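Nucleoporin NUP82 (Saccharomyces cerevisiae, PDB 3PBP) serves as a structural component of the nuclear pore complex, with an N-terminal domain, the part present here, that interacts with NUP116. Local coordinates at residues Leu253-Lys258 / Met335-Asp340; Leu227-Val232 / Asp330-Met335; Glu235-Thr240 / Ile244-Val249; His133-Arg138 / Glu220-Leu225. The protein carries 1 engineered substitution. All coordinates share one frame; numbering follows the deposited sequence.

Contact 1: Leu253-Lys258 / Met335-Asp340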
loop_
_atom_site.group_PDB
_atom_site.type_symbol
_atom_site.label_atom_id
_atom_site.label_comp_id
_atom_site.label_asym_id
_atom_site.label_seq_id
_atom_site.Cartn_x
_atom_site.Cartn_y
_atom_site.Cartn_z
ATOM N N LEU A 253 -1.334 0.567 -22.545
ATOM C CA LEU A 253 -2.289 0.849 -23.595
ATOM C C LEU A 253 -2.931 -0.413 -24.152
ATOM O O LEU A 253 -4.104 -0.403 -24.502
ATOM C CB LEU A 253 -1.625 1.627 -24.724
ATOM C CG LEU A 253 -2.584 2.037 -25.844
ATOM C CD1 LEU A 253 -3.735 2.890 -25.299
ATOM C CD2 LEU A 253 -1.787 2.806 -26.883
ATOM N N GLN A 254 -2.166 -1.500 -24.239
ATOM C CA GLN A 254 -2.712 -2.751 -24.753
ATOM C C GLN A 254 -3.730 -3.280 -23.767
ATOM O O GLN A 254 -4.816 -3.713 -24.154
ATOM C CB GLN A 254 -1.618 -3.797 -24.947
ATOM C CG GLN A 254 -0.565 -3.397 -25.943
ATOM C CD GLN A 254 0.615 -4.363 -25.985
ATOM O OE1 GLN A 254 0.883 -5.088 -25.015
ATOM N NE2 GLN A 254 1.341 -4.360 -27.106
ATOM N N PHE A 255 -3.381 -3.236 -22.489
ATOM C CA PHE A 255 -4.262 -3.720 -21.438
ATOM C C PHE A 255 -5.557 -2.911 -21.350
ATOM O O PHE A 255 -6.656 -3.473 -21.382
ATOM C CB PHE A 255 -3.523 -3.681 -20.093
ATOM C CG PHE A 255 -4.396 -3.981 -18.911
ATOM C CD1 PHE A 255 -4.959 -5.238 -18.742
ATOM C CD2 PHE A 255 -4.670 -3.000 -17.971
ATOM C CE1 PHE A 255 -5.787 -5.516 -17.651
ATOM C CE2 PHE A 255 -5.502 -3.270 -16.870
ATOM C CZ PHE A 255 -6.057 -4.531 -16.715
ATOM N N VAL A 256 -5.437 -1.591 -21.254
ATOM C CA VAL A 256 -6.620 -0.744 -21.131
ATOM C C VAL A 256 -7.516 -0.866 -22.348
ATOM O O VAL A 256 -8.727 -0.684 -22.252
ATOM C CB VAL A 256 -6.242 0.742 -20.905
ATOM C CG1 VAL A 256 -7.490 1.577 -20.822
ATOM C CG2 VAL A 256 -5.459 0.891 -19.609
ATOM N N SER A 257 -6.919 -1.181 -23.493
ATOM C CA SER A 257 -7.679 -1.357 -24.732
ATOM C C SER A 257 -8.464 -2.657 -24.669
ATOM O O SER A 257 -9.603 -2.732 -25.137
ATOM C CB SER A 257 -6.752 -1.403 -25.943
ATOM O OG SER A 257 -6.139 -0.149 -26.148
ATOM N N LYS A 258 -7.849 -3.680 -24.082
ATOM C CA LYS A 258 -8.494 -4.967 -23.958
ATOM C C LYS A 258 -9.637 -4.835 -22.962
ATOM O O LYS A 258 -10.673 -5.480 -23.106
ATOM C CB LYS A 258 -7.487 -6.016 -23.490
ATOM C CG LYS A 258 -7.873 -7.423 -23.867
ATOM C CD LYS A 258 -6.853 -8.431 -23.372
ATOM C CE LYS A 258 -7.207 -9.851 -23.838
ATOM N NZ LYS A 258 -6.291 -10.909 -23.287
HETATM N N MSE A 335 1.507 1.841 -15.638
HETATM C CA MSE A 335 1.307 0.553 -15.012
HETATM C C MSE A 335 2.567 -0.299 -15.172
HETATM O O MSE A 335 3.302 -0.157 -16.147
HETATM C CB MSE A 335 0.104 -0.124 -15.643
HETATM C CG MSE A 335 -1.178 0.504 -15.190
HETATM SE SE MSE A 335 -2.737 -0.100 -16.142
HETATM C CE MSE A 335 -2.683 -1.950 -15.748
ATOM N N SER A 336 2.823 -1.169 -14.203
ATOM C CA SER A 336 3.999 -2.020 -14.242
ATOM C C SER A 336 3.718 -3.357 -13.565
ATOM O O SER A 336 3.099 -3.413 -12.505
ATOM C CB SER A 336 5.168 -1.312 -13.557
ATOM O OG SER A 336 6.345 -2.094 -13.628
ATOM N N TRP A 337 4.180 -4.436 -14.186
ATOM C CA TRP A 337 3.948 -5.765 -13.650
ATOM C C TRP A 337 5.221 -6.530 -13.314
ATOM O O TRP A 337 5.288 -7.123 -12.242
ATOM C CB TRP A 337 3.125 -6.582 -14.637
ATOM C CG TRP A 337 1.703 -6.121 -14.847
ATOM C CD1 TRP A 337 0.578 -6.667 -14.297
ATOM C CD2 TRP A 337 1.249 -5.132 -15.782
ATOM N NE1 TRP A 337 -0.545 -6.093 -14.843
ATOM C CE2 TRP A 337 -0.160 -5.148 -15.757
ATOM C CE3 TRP A 337 1.896 -4.234 -16.640
ATOM C CZ2 TRP A 337 -0.932 -4.313 -16.568
ATOM C CZ3 TRP A 337 1.120 -3.399 -17.445
ATOM C CH2 TRP A 337 -0.274 -3.445 -17.400
ATOM N N ASP A 338 6.213 -6.525 -14.216
ATOM C CA ASP A 338 7.489 -7.236 -14.005
ATOM C C ASP A 338 8.551 -6.423 -13.292
ATOM O O ASP A 338 9.024 -6.783 -12.221
ATOM C CB ASP A 338 8.146 -7.640 -15.314
ATOM C CG ASP A 338 7.164 -8.040 -16.353
ATOM O OD1 ASP A 338 6.395 -8.981 -16.090
ATOM O OD2 ASP A 338 7.169 -7.416 -17.430
ATOM N N VAL A 339 8.946 -5.337 -13.937
ATOM C CA VAL A 339 9.996 -4.459 -13.443
ATOM C C VAL A 339 10.171 -4.336 -11.929
ATOM O O VAL A 339 9.287 -3.833 -11.231
ATOM C CB VAL A 339 9.826 -3.054 -14.037
ATOM C CG1 VAL A 339 11.097 -2.270 -13.856
ATOM C CG2 VAL A 339 9.448 -3.150 -15.503
ATOM N N ASP A 340 11.315 -4.810 -11.433
ATOM C CA ASP A 340 11.639 -4.711 -10.013
ATOM C C ASP A 340 12.128 -3.302 -9.755
ATOM O O ASP A 340 12.767 -2.693 -10.607
ATOM C CB ASP A 340 12.773 -5.650 -9.609
ATOM C CG ASP A 340 12.439 -7.099 -9.816
ATOM O OD1 ASP A 340 11.307 -7.496 -9.473
ATOM O OD2 ASP A 340 13.319 -7.839 -10.312
#

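Contact 2: Leu227-Val232 / Asp330-Met335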
loop_
_atom_site.group_PDB
_atom_site.type_symbol
_atom_site.label_atom_id
_atom_site.label_comp_id
_atom_site.label_asym_id
_atom_site.label_seq_id
_atom_site.Cartn_x
_atom_site.Cartn_y
_atom_site.Cartn_z
ATOM N N LEU A 227 -8.440 5.325 -20.450
ATOM C CA LEU A 227 -8.103 5.008 -21.827
ATOM C C LEU A 227 -7.410 6.244 -22.405
ATOM O O LEU A 227 -6.350 6.146 -23.021
ATOM C CB LEU A 227 -9.360 4.670 -22.627
ATOM C CG LEU A 227 -9.097 4.345 -24.100
ATOM C CD1 LEU A 227 -8.061 3.212 -24.213
ATOM C CD2 LEU A 227 -10.413 3.959 -24.755
ATOM N N ASN A 228 -8.002 7.412 -22.184
ATOM C CA ASN A 228 -7.413 8.652 -22.664
ATOM C C ASN A 228 -6.057 8.928 -22.022
ATOM O O ASN A 228 -5.129 9.333 -22.706
ATOM C CB ASN A 228 -8.342 9.840 -22.407
ATOM C CG ASN A 228 -9.548 9.847 -23.327
ATOM O OD1 ASN A 228 -9.435 9.507 -24.501
ATOM N ND2 ASN A 228 -10.709 10.252 -22.803
ATOM N N LYS A 229 -5.934 8.739 -20.709
ATOM C CA LYS A 229 -4.643 8.965 -20.057
ATOM C C LYS A 229 -3.616 8.032 -20.714
ATOM O O LYS A 229 -2.459 8.415 -20.936
ATOM C CB LYS A 229 -4.721 8.687 -18.540
ATOM C CG LYS A 229 -5.247 9.855 -17.706
ATOM C CD LYS A 229 -5.799 9.419 -16.361
ATOM C CE LYS A 229 -4.762 8.750 -15.516
ATOM N NZ LYS A 229 -5.295 8.374 -14.171
ATOM N N SER A 230 -4.057 6.817 -21.038
ATOM C CA SER A 230 -3.191 5.831 -21.663
ATOM C C SER A 230 -2.752 6.276 -23.055
ATOM O O SER A 230 -1.614 6.034 -23.461
ATOM C CB SER A 230 -3.904 4.473 -21.740
ATOM O OG SER A 230 -4.033 3.875 -20.456
ATOM N N LEU A 231 -3.656 6.923 -23.785
ATOM C CA LEU A 231 -3.340 7.405 -25.126
ATOM C C LEU A 231 -2.414 8.603 -25.079
ATOM O O LEU A 231 -1.565 8.757 -25.933
ATOM C CB LEU A 231 -4.616 7.775 -25.895
ATOM C CG LEU A 231 -5.416 6.565 -26.388
ATOM C CD1 LEU A 231 -6.804 6.998 -26.845
ATOM C CD2 LEU A 231 -4.645 5.877 -27.508
ATOM N N VAL A 232 -2.571 9.453 -24.077
ATOM C CA VAL A 232 -1.719 10.630 -23.959
ATOM C C VAL A 232 -0.274 10.238 -23.701
ATOM O O VAL A 232 0.645 10.893 -24.162
ATOM C CB VAL A 232 -2.196 11.564 -22.827
ATOM C CG1 VAL A 232 -1.232 12.707 -22.659
ATOM C CG2 VAL A 232 -3.574 12.100 -23.146
ATOM N N ASP A 330 1.973 14.909 -8.914
ATOM C CA ASP A 330 2.063 15.691 -10.140
ATOM C C ASP A 330 2.344 14.928 -11.421
ATOM O O ASP A 330 1.970 15.385 -12.503
ATOM C CB ASP A 330 3.121 16.790 -10.007
ATOM C CG ASP A 330 4.521 16.244 -9.729
ATOM O OD1 ASP A 330 5.513 16.795 -10.279
ATOM O OD2 ASP A 330 4.641 15.277 -8.943
ATOM N N LEU A 331 3.016 13.784 -11.326
ATOM C CA LEU A 331 3.315 13.020 -12.529
ATOM C C LEU A 331 2.365 11.857 -12.720
ATOM O O LEU A 331 1.816 11.327 -11.755
ATOM C CB LEU A 331 4.750 12.529 -12.490
ATOM C CG LEU A 331 5.741 13.679 -12.331
ATOM C CD1 LEU A 331 7.152 13.162 -12.543
ATOM C CD2 LEU A 331 5.421 14.768 -13.328
ATOM N N GLU A 332 2.146 11.475 -13.968
ATOM C CA GLU A 332 1.256 10.359 -14.253
ATOM C C GLU A 332 2.058 9.049 -14.247
ATOM O O GLU A 332 3.051 8.903 -14.981
ATOM C CB GLU A 332 0.592 10.565 -15.614
ATOM C CG GLU A 332 -0.512 9.579 -15.932
ATOM C CD GLU A 332 -1.647 9.628 -14.934
ATOM O OE1 GLU A 332 -2.179 10.733 -14.691
ATOM O OE2 GLU A 332 -2.007 8.556 -14.397
HETATM N N MSE A 333 1.649 8.105 -13.408
HETATM C CA MSE A 333 2.346 6.834 -13.345
HETATM C C MSE A 333 1.950 5.975 -14.528
HETATM O O MSE A 333 0.923 6.200 -15.174
HETATM C CB MSE A 333 1.968 6.051 -12.094
HETATM C CG MSE A 333 2.296 6.683 -10.758
HETATM SE SE MSE A 333 1.417 5.636 -9.320
HETATM C CE MSE A 333 2.556 4.053 -9.380
ATOM N N SER A 334 2.779 4.976 -14.800
ATOM C CA SER A 334 2.497 4.025 -15.852
ATOM C C SER A 334 2.337 2.717 -15.103
ATOM O O SER A 334 2.934 2.512 -14.035
ATOM C CB SER A 334 3.663 3.901 -16.823
ATOM O OG SER A 334 4.755 3.219 -16.222
HETATM N N MSE A 335 1.507 1.841 -15.638
HETATM C CA MSE A 335 1.307 0.553 -15.012
HETATM C C MSE A 335 2.567 -0.299 -15.172
HETATM O O MSE A 335 3.302 -0.157 -16.147
HETATM C CB MSE A 335 0.104 -0.124 -15.643
HETATM C CG MSE A 335 -1.178 0.504 -15.190
HETATM SE SE MSE A 335 -2.737 -0.100 -16.142
HETATM C CE MSE A 335 -2.683 -1.950 -15.748
#

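Contact 3: Glu235-Thr240 / Ile244-Val249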
loop_
_atom_site.group_PDB
_atom_site.type_symbol
_atom_site.label_atom_id
_atom_site.label_comp_id
_atom_site.label_asym_id
_atom_site.label_seq_id
_atom_site.Cartn_x
_atom_site.Cartn_y
_atom_site.Cartn_z
ATOM N N GLU A 235 1.437 8.638 -26.882
ATOM C CA GLU A 235 1.841 9.694 -27.808
ATOM C C GLU A 235 3.081 10.392 -27.255
ATOM O O GLU A 235 3.945 10.861 -27.996
ATOM C CB GLU A 235 0.710 10.719 -27.964
ATOM C CG GLU A 235 1.036 11.879 -28.908
ATOM C CD GLU A 235 0.002 13.002 -28.873
ATOM O OE1 GLU A 235 -1.210 12.722 -29.057
ATOM O OE2 GLU A 235 0.414 14.166 -28.668
ATOM N N SER A 236 3.146 10.460 -25.934
ATOM C CA SER A 236 4.250 11.093 -25.223
ATOM C C SER A 236 5.568 10.332 -25.386
ATOM O O SER A 236 6.608 10.765 -24.888
ATOM C CB SER A 236 3.881 11.206 -23.735
ATOM O OG SER A 236 5.018 11.325 -22.905
ATOM N N LEU A 237 5.526 9.200 -26.081
ATOM C CA LEU A 237 6.728 8.396 -26.288
ATOM C C LEU A 237 7.637 8.938 -27.387
ATOM O O LEU A 237 7.183 9.342 -28.468
ATOM C CB LEU A 237 6.356 6.947 -26.610
ATOM C CG LEU A 237 5.755 6.095 -25.490
ATOM C CD1 LEU A 237 5.357 4.732 -26.037
ATOM C CD2 LEU A 237 6.764 5.948 -24.353
ATOM N N ASP A 238 8.928 8.960 -27.073
ATOM C CA ASP A 238 9.969 9.406 -27.988
ATOM C C ASP A 238 11.103 8.378 -27.844
ATOM O O ASP A 238 10.948 7.409 -27.103
ATOM C CB ASP A 238 10.456 10.822 -27.635
ATOM C CG ASP A 238 10.889 10.955 -26.183
ATOM O OD1 ASP A 238 10.083 11.456 -25.377
ATOM O OD2 ASP A 238 12.025 10.559 -25.840
ATOM N N SER A 239 12.231 8.583 -28.530
ATOM C CA SER A 239 13.352 7.631 -28.471
ATOM C C SER A 239 14.291 7.715 -27.260
ATOM O O SER A 239 14.966 6.732 -26.930
ATOM C CB SER A 239 14.190 7.709 -29.752
ATOM O OG SER A 239 15.140 6.652 -29.806
ATOM N N THR A 240 14.369 8.873 -26.609
ATOM C CA THR A 240 15.215 8.969 -25.423
ATOM C C THR A 240 14.506 8.154 -24.352
ATOM O O THR A 240 15.155 7.534 -23.511
ATOM C CB THR A 240 15.387 10.422 -24.927
ATOM O OG1 THR A 240 16.187 11.159 -25.866
ATOM C CG2 THR A 240 16.073 10.439 -23.556
ATOM N N ILE A 244 12.587 0.273 -20.730
ATOM C CA ILE A 244 11.705 -0.382 -19.766
ATOM C C ILE A 244 10.378 0.391 -19.624
ATOM O O ILE A 244 9.304 -0.222 -19.559
ATOM C CB ILE A 244 12.395 -0.508 -18.394
ATOM C CG1 ILE A 244 13.593 -1.452 -18.524
ATOM C CG2 ILE A 244 11.413 -1.019 -17.344
ATOM C CD1 ILE A 244 14.415 -1.603 -17.265
ATOM N N VAL A 245 10.458 1.726 -19.591
ATOM C CA VAL A 245 9.277 2.579 -19.494
ATOM C C VAL A 245 8.406 2.412 -20.740
ATOM O O VAL A 245 7.191 2.204 -20.642
ATOM C CB VAL A 245 9.664 4.070 -19.380
ATOM C CG1 VAL A 245 8.419 4.949 -19.484
ATOM C CG2 VAL A 245 10.353 4.318 -18.075
ATOM N N LYS A 246 9.041 2.512 -21.904
ATOM C CA LYS A 246 8.364 2.378 -23.185
ATOM C C LYS A 246 7.566 1.075 -23.230
ATOM O O LYS A 246 6.433 1.025 -23.735
ATOM C CB LYS A 246 9.401 2.387 -24.306
ATOM C CG LYS A 246 9.002 3.184 -25.541
ATOM C CD LYS A 246 10.181 3.309 -26.490
ATOM C CE LYS A 246 10.227 4.673 -27.135
ATOM N NZ LYS A 246 11.642 5.029 -27.453
ATOM N N ARG A 247 8.164 0.018 -22.697
ATOM C CA ARG A 247 7.506 -1.274 -22.675
ATOM C C ARG A 247 6.216 -1.221 -21.841
ATOM O O ARG A 247 5.141 -1.652 -22.295
ATOM C CB ARG A 247 8.454 -2.325 -22.109
ATOM C CG ARG A 247 7.880 -3.709 -22.158
ATOM C CD ARG A 247 8.799 -4.713 -21.538
ATOM N NE ARG A 247 8.086 -5.966 -21.346
ATOM C CZ ARG A 247 7.944 -6.565 -20.173
ATOM N NH1 ARG A 247 8.478 -6.015 -19.086
ATOM N NH2 ARG A 247 7.255 -7.699 -20.089
ATOM N N ASN A 248 6.330 -0.681 -20.627
ATOM C CA ASN A 248 5.184 -0.554 -19.726
ATOM C C ASN A 248 4.052 0.280 -20.330
ATOM O O ASN A 248 2.894 -0.127 -20.286
ATOM C CB ASN A 248 5.598 0.080 -18.386
ATOM C CG ASN A 248 6.275 -0.902 -17.439
ATOM O OD1 ASN A 248 6.108 -2.116 -17.543
ATOM N ND2 ASN A 248 7.024 -0.368 -16.488
ATOM N N VAL A 249 4.393 1.452 -20.870
ATOM C CA VAL A 249 3.410 2.340 -21.471
ATOM C C VAL A 249 2.662 1.623 -22.584
ATOM O O VAL A 249 1.441 1.757 -22.707
ATOM C CB VAL A 249 4.082 3.609 -22.037
ATOM C CG1 VAL A 249 3.072 4.461 -22.764
ATOM C CG2 VAL A 249 4.714 4.385 -20.918
#

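Contact 4: His133-Arg138 / Glu220-Leu225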
loop_
_atom_site.group_PDB
_atom_site.type_symbol
_atom_site.label_atom_id
_atom_site.label_comp_id
_atom_site.label_asym_id
_atom_site.label_seq_id
_atom_site.Cartn_x
_atom_site.Cartn_y
_atom_site.Cartn_z
ATOM N N HIS A 133 -11.737 -4.072 -1.646
ATOM C CA HIS A 133 -11.193 -3.408 -2.817
ATOM C C HIS A 133 -12.320 -2.455 -3.213
ATOM O O HIS A 133 -13.454 -2.874 -3.432
ATOM C CB HIS A 133 -10.879 -4.406 -3.931
ATOM C CG HIS A 133 -10.080 -3.816 -5.052
ATOM N ND1 HIS A 133 -10.585 -2.854 -5.904
ATOM C CD2 HIS A 133 -8.810 -4.047 -5.457
ATOM C CE1 HIS A 133 -9.660 -2.523 -6.787
ATOM N NE2 HIS A 133 -8.572 -3.231 -6.539
ATOM N N PRO A 134 -12.020 -1.155 -3.304
ATOM C CA PRO A 134 -12.999 -0.128 -3.654
ATOM C C PRO A 134 -13.713 -0.348 -4.977
ATOM O O PRO A 134 -14.833 0.120 -5.158
ATOM C CB PRO A 134 -12.170 1.154 -3.674
ATOM C CG PRO A 134 -10.943 0.812 -2.917
ATOM C CD PRO A 134 -10.664 -0.590 -3.321
ATOM N N LYS A 135 -13.089 -1.053 -5.909
ATOM C CA LYS A 135 -13.746 -1.231 -7.190
ATOM C C LYS A 135 -13.967 -2.663 -7.665
ATOM O O LYS A 135 -13.765 -2.993 -8.834
ATOM C CB LYS A 135 -13.005 -0.428 -8.250
ATOM C CG LYS A 135 -13.332 1.042 -8.233
ATOM C CD LYS A 135 -12.728 1.701 -9.448
ATOM C CE LYS A 135 -13.388 3.029 -9.768
ATOM N NZ LYS A 135 -12.782 3.626 -11.016
ATOM N N SER A 136 -14.391 -3.521 -6.754
ATOM C CA SER A 136 -14.669 -4.894 -7.118
ATOM C C SER A 136 -16.175 -4.999 -7.296
ATOM O O SER A 136 -16.954 -4.419 -6.539
ATOM C CB SER A 136 -14.181 -5.850 -6.024
ATOM O OG SER A 136 -14.560 -5.380 -4.739
ATOM N N TYR A 137 -16.587 -5.711 -8.328
ATOM C CA TYR A 137 -18.004 -5.907 -8.587
ATOM C C TYR A 137 -18.615 -6.669 -7.395
ATOM O O TYR A 137 -18.072 -7.674 -6.929
ATOM C CB TYR A 137 -18.170 -6.693 -9.887
ATOM C CG TYR A 137 -19.595 -7.011 -10.248
ATOM C CD1 TYR A 137 -20.498 -6.003 -10.579
ATOM C CD2 TYR A 137 -20.045 -8.329 -10.252
ATOM C CE1 TYR A 137 -21.811 -6.305 -10.905
ATOM C CE2 TYR A 137 -21.356 -8.639 -10.578
ATOM C CZ TYR A 137 -22.231 -7.627 -10.902
ATOM O OH TYR A 137 -23.528 -7.953 -11.216
ATOM N N ARG A 138 -19.738 -6.174 -6.895
ATOM C CA ARG A 138 -20.398 -6.791 -5.754
ATOM C C ARG A 138 -19.501 -6.889 -4.515
ATOM O O ARG A 138 -19.681 -7.783 -3.692
ATOM C CB ARG A 138 -20.912 -8.182 -6.127
ATOM C CG ARG A 138 -21.931 -8.176 -7.251
ATOM C CD ARG A 138 -23.066 -9.142 -6.969
ATOM N NE ARG A 138 -22.640 -10.538 -6.988
ATOM C CZ ARG A 138 -23.067 -11.460 -6.127
ATOM N NH1 ARG A 138 -23.934 -11.131 -5.169
ATOM N NH2 ARG A 138 -22.628 -12.714 -6.224
ATOM N N GLU A 220 -18.634 4.000 -17.314
ATOM C CA GLU A 220 -18.193 4.502 -18.603
ATOM C C GLU A 220 -17.266 5.716 -18.543
ATOM O O GLU A 220 -16.313 5.794 -19.310
ATOM C CB GLU A 220 -19.397 4.818 -19.483
ATOM C CG GLU A 220 -19.041 4.802 -20.948
ATOM C CD GLU A 220 -20.141 5.349 -21.816
ATOM O OE1 GLU A 220 -20.486 6.547 -21.658
ATOM O OE2 GLU A 220 -20.657 4.575 -22.655
ATOM N N LYS A 221 -17.560 6.651 -17.643
ATOM C CA LYS A 221 -16.767 7.863 -17.464
ATOM C C LYS A 221 -15.349 7.492 -17.083
ATOM O O LYS A 221 -14.393 7.972 -17.692
ATOM C CB LYS A 221 -17.383 8.720 -16.357
ATOM C CG LYS A 221 -16.657 9.996 -16.020
ATOM C CD LYS A 221 -17.354 10.689 -14.867
ATOM C CE LYS A 221 -16.570 11.913 -14.392
ATOM N NZ LYS A 221 -17.068 12.494 -13.091
ATOM N N ASP A 222 -15.218 6.632 -16.074
ATOM C CA ASP A 222 -13.909 6.188 -15.606
ATOM C C ASP A 222 -13.175 5.312 -16.617
ATOM O O ASP A 222 -11.951 5.380 -16.712
ATOM C CB ASP A 222 -14.027 5.436 -14.278
ATOM C CG ASP A 222 -14.384 6.348 -13.122
ATOM O OD1 ASP A 222 -14.008 7.545 -13.165
ATOM O OD2 ASP A 222 -15.027 5.859 -12.165
ATOM N N LEU A 223 -13.909 4.485 -17.358
ATOM C CA LEU A 223 -13.269 3.635 -18.356
ATOM C C LEU A 223 -12.593 4.510 -19.427
ATOM O O LEU A 223 -11.474 4.226 -19.868
ATOM C CB LEU A 223 -14.294 2.701 -19.008
ATOM C CG LEU A 223 -13.846 2.045 -20.320
ATOM C CD1 LEU A 223 -12.550 1.300 -20.101
ATOM C CD2 LEU A 223 -14.917 1.105 -20.821
ATOM N N ASN A 224 -13.265 5.580 -19.836
ATOM C CA ASN A 224 -12.694 6.448 -20.842
ATOM C C ASN A 224 -11.590 7.317 -20.282
ATOM O O ASN A 224 -10.690 7.720 -21.010
ATOM C CB ASN A 224 -13.776 7.306 -21.503
ATOM C CG ASN A 224 -14.602 6.513 -22.506
ATOM O OD1 ASN A 224 -14.053 5.882 -23.410
ATOM N ND2 ASN A 224 -15.920 6.531 -22.347
ATOM N N LEU A 225 -11.638 7.606 -18.990
ATOM C CA LEU A 225 -10.589 8.422 -18.419
ATOM C C LEU A 225 -9.251 7.672 -18.481
ATOM O O LEU A 225 -8.252 8.236 -18.931
ATOM C CB LEU A 225 -10.910 8.820 -16.972
ATOM C CG LEU A 225 -9.766 9.613 -16.329
ATOM C CD1 LEU A 225 -9.555 10.901 -17.102
ATOM C CD2 LEU A 225 -10.069 9.896 -14.879
#

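Contact 1: Leu253-Lys258 / Met335-Asp340
The six-membered ring of Trp-337 points its edge at one face of the Phe-255 ring, a T-shaped (edge-to-face) stack with centroids 5.8 Å apart and planes at 79°. The leading atom is Trp-337 CZ2, 4.2 Å from Phe-255 CG and displaced toward the rim of the phenyl ring. With CG of Phe-255 anti to the backbone N (chi1 172°), the ring swings out from its helix and offers this face to the indole. The selenomethionine Met-335 meets the same ring, its side chain crossing that of Phe-255 at about a right angle. Its SE lies 5.1 Å from the ring centroid and 3.9 Å from Phe-255 CD2, an oblique Met-aromatic contact. The chain of Met-335 runs extended as far as SE and then bends at chi3 (60°), which turns CE in beside Phe-255; how close CE comes in the model is doubtful. All three side chains are buried, and the interface is wholly apolar. The indole nitrogen Trp-337 NE1 is satisfied by Tyr-276 O, a bond that limits rotation of the ring, and the Tyr-276 ring also meets Phe-255. The contact thus ties helix 243-262 to the loop between strands 323-329 and 347-355, while Leu-253 and Val-256 of the same helix pack against helix 220-235.

Contact 2: Leu227-Val232 / Asp330-Met335
The carboxylate of Glu-332 takes the end of Lys-229 over one of its two faces: Lys-229 CE sits above the plane, and NZ is tilted well out of it on the same side. Lys-229 NZ is 3.3 Å from Glu-332 OE2 but 3.9 Å from Glu-332 OE1, an uneven salt bridge that rests on charge and not on an in-plane hydrogen bond. The two side chains cross at about a right angle. The lysine bends at chi3 (61°), and the glutamate folds at chi2 (60°), turning its carboxylate to meet the ammonium group. With an alanine here in place of Glu-332, the ammonium of Lys-229 would probably lose its mate and be set free to swing away from the loop. Gln-252 links the same two segments a little further along, its NE2 bonded to Ser-230 OG and its OE1 to Met-335 N. Apolar side chains of another protein in the assembly pack on both Lys-229 and Glu-332, so the ion pair borders an intermolecular surface. It is a surface salt bridge between helix 220-235 and an inter-strand loop of the beta-propeller domain, within the region that interacts with NUP116.

Contact 3: Glu235-Thr240 / Ile244-Val249
Leu-237 and Lys-246 bring the two backbones nearest, with CA atoms 7.0 Å apart, where the chain leaves helix 220-235, runs extended through residues 237 and 238, and then turns toward helix 243-262. Leu-237 reaches into the flank of that helix with both methyls. Its CD2 lies 3.7 Å from Lys-246 CG, against the aliphatic root of the lysine, while Leu-237 CD1 meets Val-249 CG1 tip to tip at 4.0 Å. Val-249 holds CG1 anti to its backbone N (chi1 175°), on the side from which the leucine comes. Beyond CG, the lysine bends at chi3 (-142°) and carries its ammonium group past Leu-237 to the loop backbone, where Lys-246 NZ donates to Asp-238 O; the modelled length of this bond is doubtful. Cutting Lys-246 back to an alanine would remove the methylenes that lie on Leu-237, is likely to bare one side of that leucine, and would probably cost Asp-238 O this donor. The carboxylate of Asp-238 is turned elsewhere: its OD2 takes a hydrogen bond from Thr-241 N and a weak one, 3.0 Å, from Thr-240 N. Asp-242 OD1 receives weak bonds from Ile-244 N and Val-245 N, as an N-cap of helix 243-262 would. Together these features make the connection of a helical hairpin, two consecutive helices running in roughly opposite directions.

Contact 4: His133-Arg138 / Glu220-Leu225
Lys-135 reaches across to helix 220-235 and sets its NZ 3.4 Å from Asp-222 OD2, a salt bridge whose hydrogen bond is weak. The ammonium approaches from above the carboxylate plane, and Lys-135 NZ gives a second weak bond to Asp-190 O. A side chain extended beyond CG is what spans the gap, for even the nearest backbones, at Lys-135 CA and Asp-222 CA, are 11.2 Å apart. Asn-219 OD1 accepts from Asp-222 N as the N-cap of the helix; a carboxylate so near the helix start is likely to gain from the partial positive charge there. Segment 133-138 connects strands 127-132 and 141-146, neighbours in a four-stranded antiparallel sheet such as forms a propeller blade, and its Lys-135 and Tyr-137 share backbone bonds with strand 215-217. Within the loop, His-133 ND1 accepts from Lys-135 N at 3.1 Å, the donor lying almost in the ring plane with an N-H...N angle of 157°. The other ring nitrogen, His-133 NE2, bonds to Phe-211 O, so the imidazole is gripped at two corners and held against rotation. Ser-136 OG donates to His-133 O at 3.0 Å, from a position tilted 26° out of the carbonyl plane.

From the N terminus, contact 4 comes first: it closes a loop of 81 residues, rich in strand, by tying the turn after strand 127-132 to the start of helix 220-235. That helix also supplies the first half of contact 2, so the two contacts are joined through it. Contact 3 then closes the short turn into helix 243-262, lying wholly within the span that contact 2 bridges and ending before contact 1 opens. Contacts 1 and 2 cross, their segments alternating along the chain and sharing Met-335, so the loop after strand 323-329 is fastened to both helices in turn. Arg-247 and Asp-338 add a salt bridge between contacts 3 and 1, while contacts 3 and 4 lie farthest apart, their centres about 26 Å from each other.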